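Local coordinates for protein transcriptional regulator, LacI family (PDB 3H5T) that probably activates transcription in response to inositol, binding a palindromic promoter motif to control genes for inositol phosphate synthase and inositol-derived cell wall components and mycothiol, at residues 259-262 with 263-267; 304-307 with 308-311; 291-294 with 295-299. One frame throughout, in Å; residues are numbered along the deposited sequence.

Contact 1: residues 259-262 with 263-267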
loop_
_atom_site.group_PDB
_atom_site.type_symbol
_atom_site.label_atom_id
_atom_site.label_comp_id
_atom_site.label_asym_id
_atom_site.label_seq_id
_atom_site.Cartn_x
_atom_site.Cartn_y
_atom_site.Cartn_z
ATOM N N ALA A 259 8.178 -14.869 12.410
ATOM C CA ALA A 259 7.495 -16.087 11.975
ATOM C C ALA A 259 8.109 -17.300 12.676
ATOM O O ALA A 259 7.405 -18.219 13.087
ATOM C CB ALA A 259 7.603 -16.242 10.470
ATOM N N LYS A 260 9.429 -17.293 12.817
ATOM C CA LYS A 260 10.115 -18.386 13.482
ATOM C C LYS A 260 9.664 -18.470 14.939
ATOM O O LYS A 260 9.300 -19.538 15.422
ATOM C CB LYS A 260 11.632 -18.176 13.414
ATOM C CG LYS A 260 12.434 -19.106 14.310
ATOM C CD LYS A 260 13.924 -18.765 14.294
ATOM C CE LYS A 260 14.520 -18.952 12.911
ATOM N NZ LYS A 260 15.997 -18.739 12.888
ATOM N N GLU A 261 9.663 -17.336 15.630
ATOM C CA GLU A 261 9.275 -17.307 17.036
ATOM C C GLU A 261 7.869 -17.843 17.308
ATOM O O GLU A 261 7.660 -18.596 18.255
ATOM C CB GLU A 261 9.381 -15.880 17.582
ATOM C CG GLU A 261 9.621 -15.835 19.075
ATOM C CD GLU A 261 9.318 -14.492 19.681
ATOM O OE1 GLU A 261 9.860 -13.475 19.197
ATOM O OE2 GLU A 261 8.536 -14.460 20.653
ATOM N N LEU A 262 6.908 -17.447 16.483
ATOM C CA LEU A 262 5.522 -17.871 16.645
ATOM C C LEU A 262 5.313 -19.372 16.437
ATOM O O LEU A 262 4.602 -20.023 17.203
ATOM C CB LEU A 262 4.628 -17.106 15.662
ATOM C CG LEU A 262 3.149 -17.482 15.651
ATOM C CD1 LEU A 262 2.490 -16.956 16.904
ATOM C CD2 LEU A 262 2.480 -16.906 14.424
ATOM N N LEU A 263 5.924 -19.909 15.385
ATOM C CA LEU A 263 5.790 -21.322 15.054
ATOM C C LEU A 263 6.664 -22.189 15.945
ATOM O O LEU A 263 6.383 -23.367 16.150
ATOM C CB LEU A 263 6.154 -21.547 13.583
ATOM C CG LEU A 263 5.277 -20.766 12.601
ATOM C CD1 LEU A 263 5.748 -21.013 11.179
ATOM C CD2 LEU A 263 3.815 -21.177 12.786
ATOM N N GLU A 264 7.727 -21.589 16.465
ATOM C CA GLU A 264 8.659 -22.274 17.347
ATOM C C GLU A 264 8.050 -22.296 18.753
ATOM O O GLU A 264 8.251 -23.241 19.514
ATOM C CB GLU A 264 9.993 -21.521 17.355
ATOM C CG GLU A 264 11.224 -22.392 17.247
ATOM C CD GLU A 264 12.466 -21.590 16.915
ATOM O OE1 GLU A 264 12.715 -20.560 17.581
ATOM O OE2 GLU A 264 13.198 -21.990 15.987
ATOM N N THR A 265 7.294 -21.248 19.075
ATOM C CA THR A 265 6.642 -21.114 20.370
ATOM C C THR A 265 5.324 -21.894 20.455
ATOM O O THR A 265 4.978 -22.447 21.505
ATOM C CB THR A 265 6.381 -19.632 20.682
ATOM O OG1 THR A 265 7.635 -18.939 20.742
ATOM C CG2 THR A 265 5.659 -19.473 22.010
ATOM N N HIS A 266 4.586 -21.930 19.351
ATOM C CA HIS A 266 3.321 -22.656 19.301
ATOM C C HIS A 266 3.391 -23.651 18.130
ATOM O O HIS A 266 2.823 -23.410 17.062
ATOM C CB HIS A 266 2.150 -21.681 19.105
ATOM C CG HIS A 266 2.084 -20.591 20.131
ATOM N ND1 HIS A 266 2.865 -19.456 20.067
ATOM C CD2 HIS A 266 1.329 -20.462 21.248
ATOM C CE1 HIS A 266 2.595 -18.676 21.098
ATOM N NE2 HIS A 266 1.666 -19.263 21.831
ATOM N N PRO A 267 4.096 -24.782 18.325
ATOM C CA PRO A 267 4.263 -25.824 17.300
ATOM C C PRO A 267 2.978 -26.554 16.920
ATOM O O PRO A 267 2.921 -27.254 15.907
ATOM C CB PRO A 267 5.292 -26.766 17.930
ATOM C CG PRO A 267 6.047 -25.881 18.878
ATOM C CD PRO A 267 4.933 -25.084 19.498
HETATM O O HOH W 1 8.040 -16.492 22.807
#
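Leu263 N closes an i to i+4 backbone bond on Ala259 O over 3.2 Å, and with it the last turn of helix 252-265 takes shape. Bonds of the same kind run from Thr265 N to Glu261 O, from His266 N to Leu262 O and, less surely placed, from Glu264 N to Lys260 O. His266 is the first residue beyond the helix to leave helical angles. Two of these carbonyls also meet side chains. Thr265 OG1 lies 2.5 Å from Glu261 O and donates to it, approaching from the face of the carbonyl plane opposite Thr265 N, so two donors of one residue share this oxygen. The hydroxyl is brought back over the preceding turn because OG1 sits beside its own backbone N (chi1 -62°). A water then bridges the side chains, donating to Glu261 OE2 at 3.0 Å and to Thr265 OG1 at 3.2 Å. Leu262 O, besides accepting from His266 N, lies in the plane of the imidazole at its edge, where His266 ND1 donates a weak bond of 3.4 Å. Leu262 CD1 also lies 4.0 Å from His266 ND1. In nonpolar packing, Leu262 touches Met245 of strand 244-247 and Val272 of strand 271-274, and Leu263 packs on Val272 and on Tyr286 and Leu287 of helix 277-289. On the more open side, Lys260 and Glu264 lie side by side: Glu264 OE2 meets Lys260 CG at 3.4 Å, whereas the charged ends, Lys260 NZ and Glu264 OE2, remain 5.3 Å apart. Their attraction is therefore probably diffuse, and the polar chemistry is concentrated on the carbonyls at the C-terminal end, where a hydroxyl and, weakly, an imidazole N-H supplement the backbone bonds.

Contact 2: residues 304-307 with 308-311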
loop_
_atom_site.group_PDB
_atom_site.type_symbol
_atom_site.label_atom_id
_atom_site.label_comp_id
_atom_site.label_asym_id
_atom_site.label_seq_id
_atom_site.Cartn_x
_atom_site.Cartn_y
_atom_site.Cartn_z
ATOM N N ASP A 304 -3.070 -7.967 0.707
ATOM C CA ASP A 304 -2.472 -6.980 -0.201
ATOM C C ASP A 304 -2.617 -7.397 -1.657
ATOM O O ASP A 304 -3.166 -6.654 -2.474
ATOM C CB ASP A 304 -0.986 -6.742 0.088
ATOM C CG ASP A 304 -0.760 -5.576 1.028
ATOM O OD1 ASP A 304 -1.737 -4.845 1.292
ATOM O OD2 ASP A 304 0.385 -5.387 1.492
ATOM N N GLY A 305 -2.112 -8.585 -1.975
ATOM C CA GLY A 305 -2.185 -9.077 -3.337
ATOM C C GLY A 305 -1.043 -8.579 -4.208
ATOM O O GLY A 305 -1.240 -8.297 -5.388
ATOM N N THR A 306 0.154 -8.469 -3.633
ATOM C CA THR A 306 1.311 -8.005 -4.389
ATOM C C THR A 306 1.612 -9.000 -5.499
ATOM O O THR A 306 1.179 -10.152 -5.448
ATOM C CB THR A 306 2.580 -7.847 -3.487
ATOM O OG1 THR A 306 2.992 -9.126 -2.979
ATOM C CG2 THR A 306 2.288 -6.911 -2.311
ATOM N N HIS A 307 2.355 -8.544 -6.501
ATOM C CA HIS A 307 2.735 -9.363 -7.646
ATOM C C HIS A 307 3.353 -10.696 -7.220
ATOM O O HIS A 307 3.055 -11.741 -7.799
ATOM C CB HIS A 307 3.706 -8.568 -8.527
ATOM C CG HIS A 307 4.123 -9.282 -9.772
ATOM N ND1 HIS A 307 5.061 -10.295 -9.773
ATOM C CD2 HIS A 307 3.722 -9.141 -11.057
ATOM C CE1 HIS A 307 5.216 -10.746 -11.004
ATOM N NE2 HIS A 307 4.415 -10.062 -11.802
ATOM N N MET A 308 4.210 -10.662 -6.205
ATOM C CA MET A 308 4.845 -11.879 -5.705
ATOM C C MET A 308 3.810 -12.794 -5.048
ATOM O O MET A 308 3.885 -14.015 -5.177
ATOM C CB MET A 308 5.937 -11.536 -4.684
ATOM C CG MET A 308 7.367 -11.700 -5.175
ATOM S SD MET A 308 8.592 -11.144 -3.948
ATOM C CE MET A 308 8.573 -12.538 -2.770
ATOM N N ALA A 309 2.849 -12.217 -4.334
ATOM C CA ALA A 309 1.829 -13.032 -3.681
ATOM C C ALA A 309 1.074 -13.842 -4.727
ATOM O O ALA A 309 0.897 -15.046 -4.581
ATOM C CB ALA A 309 0.859 -12.151 -2.897
ATOM N N LEU A 310 0.645 -13.171 -5.789
ATOM C CA LEU A 310 -0.095 -13.820 -6.861
ATOM C C LEU A 310 0.706 -14.861 -7.654
ATOM O O LEU A 310 0.140 -15.827 -8.148
ATOM C CB LEU A 310 -0.679 -12.749 -7.793
ATOM C CG LEU A 310 -2.019 -12.166 -7.325
ATOM C CD1 LEU A 310 -1.938 -11.717 -5.878
ATOM C CD2 LEU A 310 -2.409 -11.004 -8.223
ATOM N N ALA A 311 2.015 -14.670 -7.769
ATOM C CA ALA A 311 2.867 -15.619 -8.485
ATOM C C ALA A 311 2.969 -16.935 -7.713
ATOM O O ALA A 311 3.060 -18.012 -8.307
ATOM C CB ALA A 311 4.254 -15.031 -8.680
#
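Thr306 occupies the N-cap position, right before helix 307-311, and its OG1 accepts a weak capping bond from Ala309 N at 3.4 Å. Its OG1 stands between the backbone N and the carbonyl carbon (chi1 65°), a setting that places the oxygen near Ala309 N and leaves CG2 beside the backbone N. Ala309 CB lies next to the same hydroxyl, 3.7 Å from Thr306 OG1. The carbonyl of Thr306 works beside it: Leu310 N donates to Thr306 O at 3.1 Å, nearly along the C=O axis, while Ala309 N adds a weak bond to that oxygen. Leu310 folds back over the turn until its CD1 is 3.5 Å from Gly305 O, lying against the oxygens of Gly305 and Thr306. His307 instead swings its ring off the helix, CG anti to the backbone N (chi1 -177°), and contributes its carbonyl O, which accepts from Ala311 N at 3.1 Å. From helix 277-289, Asp277 OD2 accepts from the backbone N of both Gly305 and Thr306, and Phe281 touches Met308 and Ala309. Ala309 N thus makes two weak bonds to one residue, to its hydroxyl and its carbonyl; the negative Asp277 carboxylate, bound to the two amides before the helix, would probably also interact favourably with the positive N-terminal end of the helix dipole.

Contact 3: residues 291-294 with 295-299; sequences GKSA and PADLS
The backbone bends sharply at a cis peptide bond between Ala294 and Pro295 and then makes a type II' beta turn from Pro295 to Leu298, so that Asp297 is brought back against Lys292 and Ser293. This turn belongs to the connection from helix 277-289 to edge strand 299-302 in the periplasmic-binding-protein-like fold of the LacI family. Asp297 provides the main side-chain tie. Its OD2 accepts from Ser293 N at 2.7 Å with an N-H...O angle of 154°, through the anti lone pair, away from the other carboxylate oxygen. With CG beside its own backbone N (chi1 -55°), the carboxylate extends back toward the incoming chain at Lys292 and Ser293. Asp297 N, less surely placed, also donates to Ser293 O, which would hold Ser293 at both its N-H and its carbonyl. Lys292 crosses Asp297 at about a right angle and meets the carboxylate with aliphatic carbons: its CB is 3.3 Å from Asp297 CG. The ammonium group goes elsewhere, Lys292 NZ lying 6.3 Å from Asp297 OD1, so any charge attraction is probably weak and long-ranged. Ser293 OG lies 4.1 Å from Ala296 CB. Toward the protein interior, Ala294 packs on Leu284 and Leu287 of helix 277-289; Leu298 also touches Leu287, and reaches Val272 of strand 271-274. Pro295 touches Ala358, and the Ala294 carbonyl receives a weak hydrogen bond from Arg312. Across the turn, the methyl CB of Ala294 comes to 3.1 Å from the backbone carbonyl oxygen of Leu298.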
loop_
_atom_site.group_PDB
_atom_site.type_symbol
_atom_site.label_atom_id
_atom_site.label_comp_id
_atom_site.label_asym_id
_atom_site.label_seq_id
_atom_site.Cartn_x
_atom_site.Cartn_y
_atom_site.Cartn_z
ATOM N N GLY A 291 12.510 -27.319 6.229
ATOM C CA GLY A 291 12.039 -28.401 5.380
ATOM C C GLY A 291 10.547 -28.493 5.127
ATOM O O GLY A 291 10.109 -29.305 4.308
ATOM N N LYS A 292 9.761 -27.673 5.818
ATOM C CA LYS A 292 8.314 -27.690 5.645
ATOM C C LYS A 292 7.890 -26.713 4.547
ATOM O O LYS A 292 8.712 -25.960 4.024
ATOM C CB LYS A 292 7.626 -27.326 6.961
ATOM C CG LYS A 292 8.029 -28.185 8.163
ATOM C CD LYS A 292 7.332 -27.691 9.429
ATOM C CE LYS A 292 7.741 -28.475 10.674
ATOM N NZ LYS A 292 9.178 -28.283 11.035
ATOM N N SER A 293 6.607 -26.731 4.199
ATOM C CA SER A 293 6.070 -25.851 3.167
ATOM C C SER A 293 4.592 -25.615 3.462
ATOM O O SER A 293 4.072 -26.144 4.440
ATOM C CB SER A 293 6.226 -26.496 1.784
ATOM O OG SER A 293 5.381 -27.629 1.642
ATOM N N ALA A 294 3.920 -24.834 2.617
ATOM C CA ALA A 294 2.502 -24.538 2.810
ATOM C C ALA A 294 1.679 -24.801 1.550
ATOM O O ALA A 294 2.105 -24.473 0.444
ATOM C CB ALA A 294 2.331 -23.090 3.238
ATOM N N PRO A 295 0.491 -25.412 1.696
ATOM C CA PRO A 295 -0.150 -25.872 2.932
ATOM C C PRO A 295 0.647 -27.023 3.542
ATOM O O PRO A 295 1.673 -26.804 4.177
ATOM C CB PRO A 295 -1.531 -26.327 2.459
ATOM C CG PRO A 295 -1.745 -25.579 1.185
ATOM C CD PRO A 295 -0.397 -25.642 0.545
ATOM N N ALA A 296 0.173 -28.248 3.341
ATOM C CA ALA A 296 0.862 -29.432 3.848
ATOM C C ALA A 296 1.192 -29.341 5.335
ATOM O O ALA A 296 0.545 -29.983 6.159
ATOM C CB ALA A 296 2.141 -29.671 3.043
ATOM N N ASP A 297 2.204 -28.548 5.667
ATOM C CA ASP A 297 2.623 -28.370 7.052
ATOM C C ASP A 297 1.908 -27.219 7.755
ATOM O O ASP A 297 1.744 -27.237 8.974
ATOM C CB ASP A 297 4.131 -28.119 7.116
ATOM C CG ASP A 297 4.929 -29.211 6.440
ATOM O OD1 ASP A 297 4.903 -30.359 6.933
ATOM O OD2 ASP A 297 5.575 -28.917 5.411
ATOM N N LEU A 298 1.479 -26.220 6.991
ATOM C CA LEU A 298 0.819 -25.063 7.589
ATOM C C LEU A 298 -0.016 -24.287 6.562
ATOM O O LEU A 298 0.407 -24.094 5.424
ATOM C CB LEU A 298 1.898 -24.146 8.190
ATOM C CG LEU A 298 1.601 -23.084 9.255
ATOM C CD1 LEU A 298 0.728 -21.995 8.685
ATOM C CD2 LEU A 298 0.949 -23.745 10.463
ATOM N N SER A 299 -1.208 -23.861 6.965
ATOM C CA SER A 299 -2.064 -23.074 6.083
ATOM C C SER A 299 -1.866 -21.604 6.454
ATOM O O SER A 299 -1.938 -21.242 7.632
ATOM C CB SER A 299 -3.534 -23.454 6.267
ATOM O OG SER A 299 -3.788 -24.755 5.777
#

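Along the chain the order is contact 1, contact 3, contact 2, all in the periplasmic-binding-protein-like part of this LacI-family chain. Contacts 1 and 3 lie on the same side of the chain's centre, 14 Å apart between centres and about 4 Å at their nearest atoms; contact 2 is 24 Å from contact 1 and 19 Å from contact 3, centre to centre. Helix 277-289 is a shared neighbour, with Leu287 touched from both contact 1 and contact 3 and Asp277 and Phe281 from contact 2. Contacts 1 and 3 sit beside the five-stranded sheet, contact 3 leading into its strand 299-302, while contact 2 lies where the chain leaves that sheet for strand 316-318 of the other.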